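Heme oxygenase (Leptospira interrogans, PDB 5KZL) binds heme and, as a heme oxygenase, catalyses its oxidative breakdown to biliverdin, carbon monoxide and free iron. Local coordinates at residues K199-F202 with L203-G207. The protein carries 1 engineered substitution. Sequence-based numbering, arbitrary orientation.
Sequences KQVF and LLNQG. With HEM (protoporphyrin IX containing Fe), chain B.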
# COMPACT_ATOMS: atom_id res chain seq x y z
N LYS A 199 -6.78 -8.31 7.15
CA LYS A 199 -7.27 -7.56 8.32
C LYS A 199 -6.12 -7.00 9.17
O LYS A 199 -6.19 -5.84 9.61
CB LYS A 199 -8.18 -8.44 9.16
CG LYS A 199 -9.49 -8.76 8.45
CD LYS A 199 -10.29 -9.76 9.26
CE LYS A 199 -11.60 -10.07 8.60
NZ LYS A 199 -12.64 -9.10 9.01
N GLN A 200 -5.05 -7.80 9.35
CA GLN A 200 -3.85 -7.42 10.09
C GLN A 200 -3.16 -6.26 9.38
O GLN A 200 -2.73 -5.31 10.04
CB GLN A 200 -2.87 -8.62 10.16
CG GLN A 200 -2.78 -9.31 11.50
CD GLN A 200 -2.41 -8.37 12.61
OE1 GLN A 200 -1.26 -7.90 12.76
NE2 GLN A 200 -3.40 -8.04 13.37
N VAL A 201 -3.08 -6.32 8.05
CA VAL A 201 -2.46 -5.25 7.24
C VAL A 201 -3.24 -3.95 7.44
O VAL A 201 -2.61 -2.92 7.67
CB VAL A 201 -2.29 -5.59 5.73
CG1 VAL A 201 -1.57 -4.47 4.99
CG2 VAL A 201 -1.54 -6.90 5.54
N PHE A 202 -4.60 -3.99 7.39
CA PHE A 202 -5.39 -2.77 7.63
C PHE A 202 -5.04 -2.20 9.00
O PHE A 202 -4.85 -0.99 9.11
CB PHE A 202 -6.91 -3.01 7.52
CG PHE A 202 -7.47 -2.86 6.12
CD1 PHE A 202 -7.72 -1.60 5.58
CD2 PHE A 202 -7.76 -3.98 5.35
CE1 PHE A 202 -8.22 -1.47 4.28
CE2 PHE A 202 -8.26 -3.85 4.05
CZ PHE A 202 -8.47 -2.60 3.51
N LEU A 203 -4.91 -3.08 10.02
CA LEU A 203 -4.56 -2.63 11.37
C LEU A 203 -3.17 -1.98 11.42
O LEU A 203 -2.98 -0.96 12.11
CB LEU A 203 -4.61 -3.82 12.34
CG LEU A 203 -4.66 -3.43 13.83
CD1 LEU A 203 -6.07 -2.88 14.22
CD2 LEU A 203 -4.28 -4.61 14.71
N LEU A 204 -2.21 -2.54 10.66
CA LEU A 204 -0.84 -2.00 10.64
C LEU A 204 -0.82 -0.62 9.98
O LEU A 204 -0.11 0.26 10.46
CB LEU A 204 0.15 -2.96 9.98
CG LEU A 204 0.47 -4.25 10.81
CD1 LEU A 204 1.03 -5.34 9.92
CD2 LEU A 204 1.47 -3.96 11.90
N ASN A 205 -1.69 -0.41 8.97
CA ASN A 205 -1.85 0.90 8.33
C ASN A 205 -2.48 1.89 9.30
O ASN A 205 -2.02 3.03 9.36
CB ASN A 205 -2.66 0.79 7.04
CG ASN A 205 -1.78 0.36 5.91
OD1 ASN A 205 -1.14 1.20 5.27
ND2 ASN A 205 -1.55 -0.95 5.78
N GLN A 206 -3.51 1.47 10.08
CA GLN A 206 -4.13 2.32 11.11
C GLN A 206 -3.06 2.73 12.13
O GLN A 206 -3.07 3.87 12.60
CB GLN A 206 -5.27 1.59 11.83
CG GLN A 206 -6.44 1.20 10.93
CD GLN A 206 -7.62 0.58 11.67
OE1 GLN A 206 -8.04 1.05 12.73
NE2 GLN A 206 -8.22 -0.45 11.06
N GLY A 207 -2.15 1.81 12.45
CA GLY A 207 -1.04 2.02 13.37
C GLY A 207 -0.09 3.13 12.93
O GLY A 207 0.24 4.01 13.72
CHA HEM B . -10.79 0.66 -2.63
CHB HEM B . -7.40 -0.03 0.62
CHC HEM B . -8.14 4.42 2.19
CHD HEM B . -10.78 5.30 -1.57
C1A HEM B . -9.81 0.11 -1.89
C2A HEM B . -9.41 -1.27 -2.00
C3A HEM B . -8.48 -1.46 -1.07
C4A HEM B . -8.27 -0.25 -0.41
CMA HEM B . -7.73 -2.70 -0.79
CAA HEM B . -9.92 -2.30 -2.97
CBA HEM B . -11.28 -2.90 -2.55
CGA HEM B . -11.64 -4.01 -3.45
O1A HEM B . -11.77 -5.12 -3.02
O2A HEM B . -11.80 -3.76 -4.63
C1B HEM B . -7.31 1.13 1.37
C2B HEM B . -6.48 1.26 2.55
C3B HEM B . -6.71 2.52 2.98
C4B HEM B . -7.67 3.13 2.05
CMB HEM B . -5.55 0.26 3.16
CAB HEM B . -6.19 3.21 4.09
CBB HEM B . -5.62 2.50 4.92
C1C HEM B . -8.79 5.14 1.25
C2C HEM B . -8.89 6.56 1.19
C3C HEM B . -9.65 6.79 0.10
C4C HEM B . -9.97 5.53 -0.51
CMC HEM B . -8.27 7.57 2.15
CAC HEM B . -10.03 8.11 -0.35
CBC HEM B . -10.39 8.30 -1.55
C1D HEM B . -11.08 4.07 -2.11
C2D HEM B . -12.04 3.90 -3.23
C3D HEM B . -12.01 2.63 -3.54
C4D HEM B . -11.07 2.00 -2.60
CMD HEM B . -12.81 4.97 -3.92
CAD HEM B . -12.84 1.96 -4.60
CBD HEM B . -12.37 2.21 -5.98
CGD HEM B . -13.20 1.53 -7.02
O1D HEM B . -13.92 0.65 -6.74
O2D HEM B . -13.08 1.89 -8.15
NA HEM B . -9.10 0.64 -0.89
NB HEM B . -7.96 2.23 1.22
NC HEM B . -9.45 4.60 0.25
ND HEM B . -10.54 2.91 -1.79
FE HEM B . -9.31 2.60 -0.33
O HOH W 1 -7.60 3.28 -1.67
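Residues 199-202 run straight on into 203-207 within helix 188-210, so Val-201 and Asn-205 lie one turn apart on the same side of it. Four successive i to i+4 backbone hydrogen bonds join the two halves: Leu-203 N to Lys-199 O, Leu-204 N to Gln-200 O, Asn-205 N to Val-201 O (3.0 Å) and Gln-206 N to Phe-202 O. Val-201 O accepts a second hydrogen bond, from Asn-205 ND2 at 2.9 Å, with an N-H...O angle of 163°. With chi1 at -83°, Asn-205 CG lies beside its own backbone N, and the amide folds back along the helix. Val-201 O sits almost in the amide plane of Asn-205, whereas ND2 stands well above the Val-201 carbonyl plane and leaves the axial approach to the backbone N-H. The amide runs side by side with Val-201, whose CG1 is 3.6 Å from Asn-205 ND2. Gln-200 bends at chi2, bringing NE2 to 3.8 Å from Leu-203 CD2, while Leu-204 CG rests 3.5 Å from Gln-200 O; Gln-200 and Leu-204 both lie against helix 105-120. Gln-206 CG likewise lies against Phe-202 O, at 3.3 Å. The Phe-202 ring, part of the heme pocket, turns to the cofactor: CE1 approaches the heme methyl carbon CMB to 3.4 Å, obliquely to the ring. Val-131 of helix 125-151 and His-22 of helix 19-24 also touch this phenylalanine. Lys-199 NZ forms a salt bridge with Glu-21, tying the helix to 19-24. Buried Asn-205 has further partners, Tyr-110 OH at ND2 and Arg-132 NH1 at OD1. Its amide is therefore fixed in rotation and links three helices, while one turn of the same helix presents a nonpolar ring to the porphyrin rim.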